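Local coordinates for penicillin-binding protein A (PDB 3UN7), which probably catalyses the cross-linking of peptidoglycan as a D,D-transpeptidase, and binds penicillin, at residues E372-V380 with G389-G397. Residues are numbered along the deposited sequence; the frame is centred on the assembly and turned at random.
Sequences ELMVGAEKV and GVQIASKTG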
loop_
_atom_site.group_PDB
_atom_site.type_symbol
_atom_site.label_atom_id
_atom_site.label_comp_id
_atom_site.label_asym_id
_atom_site.label_seq_id
_atom_site.Cartn_x
_atom_site.Cartn_y
_atom_site.Cartn_z
ATOM N N GLU A 372 4.868 18.206 -9.989
ATOM C CA GLU A 372 6.083 18.765 -10.576
ATOM C C GLU A 372 7.309 18.469 -9.699
ATOM O O GLU A 372 8.372 18.096 -10.200
ATOM C CB GLU A 372 5.869 20.267 -10.761
ATOM C CG GLU A 372 7.100 21.135 -10.977
ATOM C CD GLU A 372 6.865 22.571 -10.481
ATOM O OE1 GLU A 372 7.824 23.167 -9.914
ATOM O OE2 GLU A 372 5.715 23.081 -10.641
ATOM N N LEU A 373 7.145 18.610 -8.389
ATOM C CA LEU A 373 8.215 18.304 -7.441
ATOM C C LEU A 373 8.605 16.826 -7.521
ATOM O O LEU A 373 9.783 16.477 -7.513
ATOM C CB LEU A 373 7.766 18.675 -6.015
ATOM C CG LEU A 373 7.682 20.183 -5.722
ATOM C CD1 LEU A 373 7.288 20.478 -4.273
ATOM C CD2 LEU A 373 9.003 20.841 -6.015
ATOM N N MET A 374 7.594 15.974 -7.607
ATOM C CA MET A 374 7.775 14.533 -7.683
ATOM C C MET A 374 8.321 14.071 -9.034
ATOM O O MET A 374 9.101 13.120 -9.097
ATOM C CB MET A 374 6.460 13.830 -7.317
ATOM C CG MET A 374 6.149 13.930 -5.840
ATOM S SD MET A 374 4.540 13.219 -5.402
ATOM C CE MET A 374 4.860 11.458 -5.589
ATOM N N VAL A 375 7.938 14.748 -10.108
ATOM C CA VAL A 375 8.606 14.531 -11.410
ATOM C C VAL A 375 10.109 14.862 -11.298
ATOM O O VAL A 375 10.969 14.120 -11.797
ATOM C CB VAL A 375 7.936 15.332 -12.554
ATOM C CG1 VAL A 375 8.822 15.360 -13.811
ATOM C CG2 VAL A 375 6.561 14.721 -12.884
ATOM N N GLY A 376 10.417 15.958 -10.607
ATOM C CA GLY A 376 11.811 16.349 -10.383
ATOM C C GLY A 376 12.570 15.327 -9.551
ATOM O O GLY A 376 13.699 14.972 -9.892
ATOM N N ALA A 377 11.967 14.872 -8.449
ATOM C CA ALA A 377 12.586 13.847 -7.592
ATOM C C ALA A 377 12.856 12.537 -8.348
ATOM O O ALA A 377 13.909 11.909 -8.162
ATOM C CB ALA A 377 11.723 13.578 -6.382
ATOM N N GLU A 378 11.920 12.124 -9.202
ATOM C CA GLU A 378 12.119 10.885 -9.952
ATOM C C GLU A 378 13.389 10.986 -10.793
ATOM O O GLU A 378 14.176 10.043 -10.854
ATOM C CB GLU A 378 10.912 10.561 -10.835
ATOM C CG GLU A 378 11.177 9.482 -11.907
ATOM C CD GLU A 378 11.213 8.048 -11.370
ATOM O OE1 GLU A 378 11.078 7.828 -10.140
ATOM O OE2 GLU A 378 11.371 7.122 -12.196
ATOM N N LYS A 379 13.591 12.150 -11.404
ATOM C CA LYS A 379 14.711 12.373 -12.327
ATOM C C LYS A 379 16.065 12.401 -11.631
ATOM O O LYS A 379 17.084 12.073 -12.228
ATOM C CB LYS A 379 14.499 13.659 -13.112
ATOM C CG LYS A 379 13.500 13.522 -14.224
ATOM C CD LYS A 379 13.295 14.843 -14.956
ATOM C CE LYS A 379 12.277 14.706 -16.090
ATOM N NZ LYS A 379 12.845 13.965 -17.255
ATOM N N VAL A 380 16.062 12.782 -10.363
ATOM C CA VAL A 380 17.271 12.806 -9.555
ATOM C C VAL A 380 17.704 11.387 -9.159
ATOM O O VAL A 380 18.841 10.988 -9.420
ATOM C CB VAL A 380 17.070 13.728 -8.326
ATOM C CG1 VAL A 380 17.900 13.280 -7.122
ATOM C CG2 VAL A 380 17.396 15.160 -8.721
ATOM N N GLY A 389 9.458 6.802 -22.690
ATOM C CA GLY A 389 8.240 7.533 -23.055
ATOM C C GLY A 389 7.203 7.568 -21.950
ATOM O O GLY A 389 6.022 7.823 -22.199
ATOM N N VAL A 390 7.634 7.279 -20.728
ATOM C CA VAL A 390 6.740 7.337 -19.587
ATOM C C VAL A 390 7.386 8.179 -18.500
ATOM O O VAL A 390 8.456 7.847 -17.968
ATOM C CB VAL A 390 6.320 5.930 -19.061
ATOM C CG1 VAL A 390 5.647 6.045 -17.700
ATOM C CG2 VAL A 390 5.368 5.236 -20.043
ATOM N N GLN A 391 6.730 9.293 -18.207
ATOM C CA GLN A 391 7.169 10.204 -17.165
ATOM C C GLN A 391 6.574 9.761 -15.833
ATOM O O GLN A 391 5.358 9.607 -15.704
ATOM C CB GLN A 391 6.716 11.627 -17.497
ATOM C CG GLN A 391 7.325 12.688 -16.618
ATOM C CD GLN A 391 6.789 14.071 -16.931
ATOM O OE1 GLN A 391 5.572 14.296 -16.952
ATOM N NE2 GLN A 391 7.695 15.012 -17.168
ATOM N N ILE A 392 7.440 9.556 -14.851
ATOM C CA ILE A 392 7.010 9.054 -13.546
ATOM C C ILE A 392 7.217 10.174 -12.535
ATOM O O ILE A 392 8.252 10.842 -12.569
ATOM C CB ILE A 392 7.833 7.812 -13.123
ATOM C CG1 ILE A 392 7.568 6.638 -14.062
ATOM C CG2 ILE A 392 7.531 7.399 -11.672
ATOM C CD1 ILE A 392 8.466 5.425 -13.798
ATOM N N ALA A 393 6.222 10.390 -11.676
ATOM C CA ALA A 393 6.347 11.273 -10.532
ATOM C C ALA A 393 6.558 10.342 -9.352
ATOM O O ALA A 393 5.801 9.382 -9.183
ATOM C CB ALA A 393 5.063 12.081 -10.333
ATOM N N SER A 394 7.560 10.618 -8.529
ATOM C CA SER A 394 7.857 9.718 -7.432
ATOM C C SER A 394 8.450 10.417 -6.220
ATOM O O SER A 394 8.817 11.590 -6.278
ATOM C CB SER A 394 8.828 8.633 -7.916
ATOM O OG SER A 394 10.140 9.169 -8.057
ATOM N N LYS A 395 8.545 9.669 -5.120
ATOM C CA LYS A 395 9.359 10.051 -3.978
ATOM C C LYS A 395 9.979 8.771 -3.409
ATOM O O LYS A 395 9.250 7.854 -3.031
ATOM C CB LYS A 395 8.521 10.759 -2.909
ATOM C CG LYS A 395 9.361 11.354 -1.761
ATOM C CD LYS A 395 10.082 12.623 -2.224
ATOM C CE LYS A 395 11.034 13.183 -1.169
ATOM N NZ LYS A 395 12.176 12.270 -0.909
ATOM N N THR A 396 11.313 8.707 -3.353
ATOM C CA THR A 396 11.973 7.553 -2.731
ATOM C C THR A 396 12.623 7.974 -1.429
ATOM O O THR A 396 13.202 9.062 -1.330
ATOM C CB THR A 396 12.980 6.797 -3.670
ATOM O OG1 THR A 396 14.327 7.122 -3.339
ATOM C CG2 THR A 396 12.744 7.091 -5.113
ATOM N N GLY A 397 12.497 7.141 -0.402
ATOM C CA GLY A 397 13.135 7.477 0.865
ATOM C C GLY A 397 13.394 6.276 1.747
ATOM O O GLY A 397 13.113 5.132 1.371
HETATM O O HOH W 1 10.274 12.314 -13.764
#
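E378 and S394 form the side-chain hydrogen bond: S394 OG donates to E378 OE1 over 2.6 Å, and OE1 receives it on its anti lone pair. E378 CG stands anti to the backbone N (chi1 166°), and the bend at chi2 lays the carboxylate obliquely across I392. Y414 also hydrogen-bonds OE1, and R451 forms a salt bridge with OE2, fixing both oxygens of this buried group.

Backbone atoms supply a second link, S394 N to M374 O at 3.0 Å and nearly straight at 174°. The N-H arrives above the carbonyl plane, on the face opposite the helical donor E378 N. Farther along, one water donates to both V375 O and I392 O.

Van der Waals contacts accompany these bonds. M374 CB lies 3.8 Å from A393 CB, V375 CG2 flanks the same methyl, and V375 CG1 touches the amide nitrogen Q391 NE2, 3.6 Å away, the two side chains crossing at about a right angle.

Helix 364-379 thereby packs against edge strand 393-399 of the five-stranded antiparallel sheet. The strand carries the K395-T396-G397 motif of penicillin-binding transpeptidases, with the K395 side chain beside S193, the probable acylated serine, and hydrogen-bonded to S252.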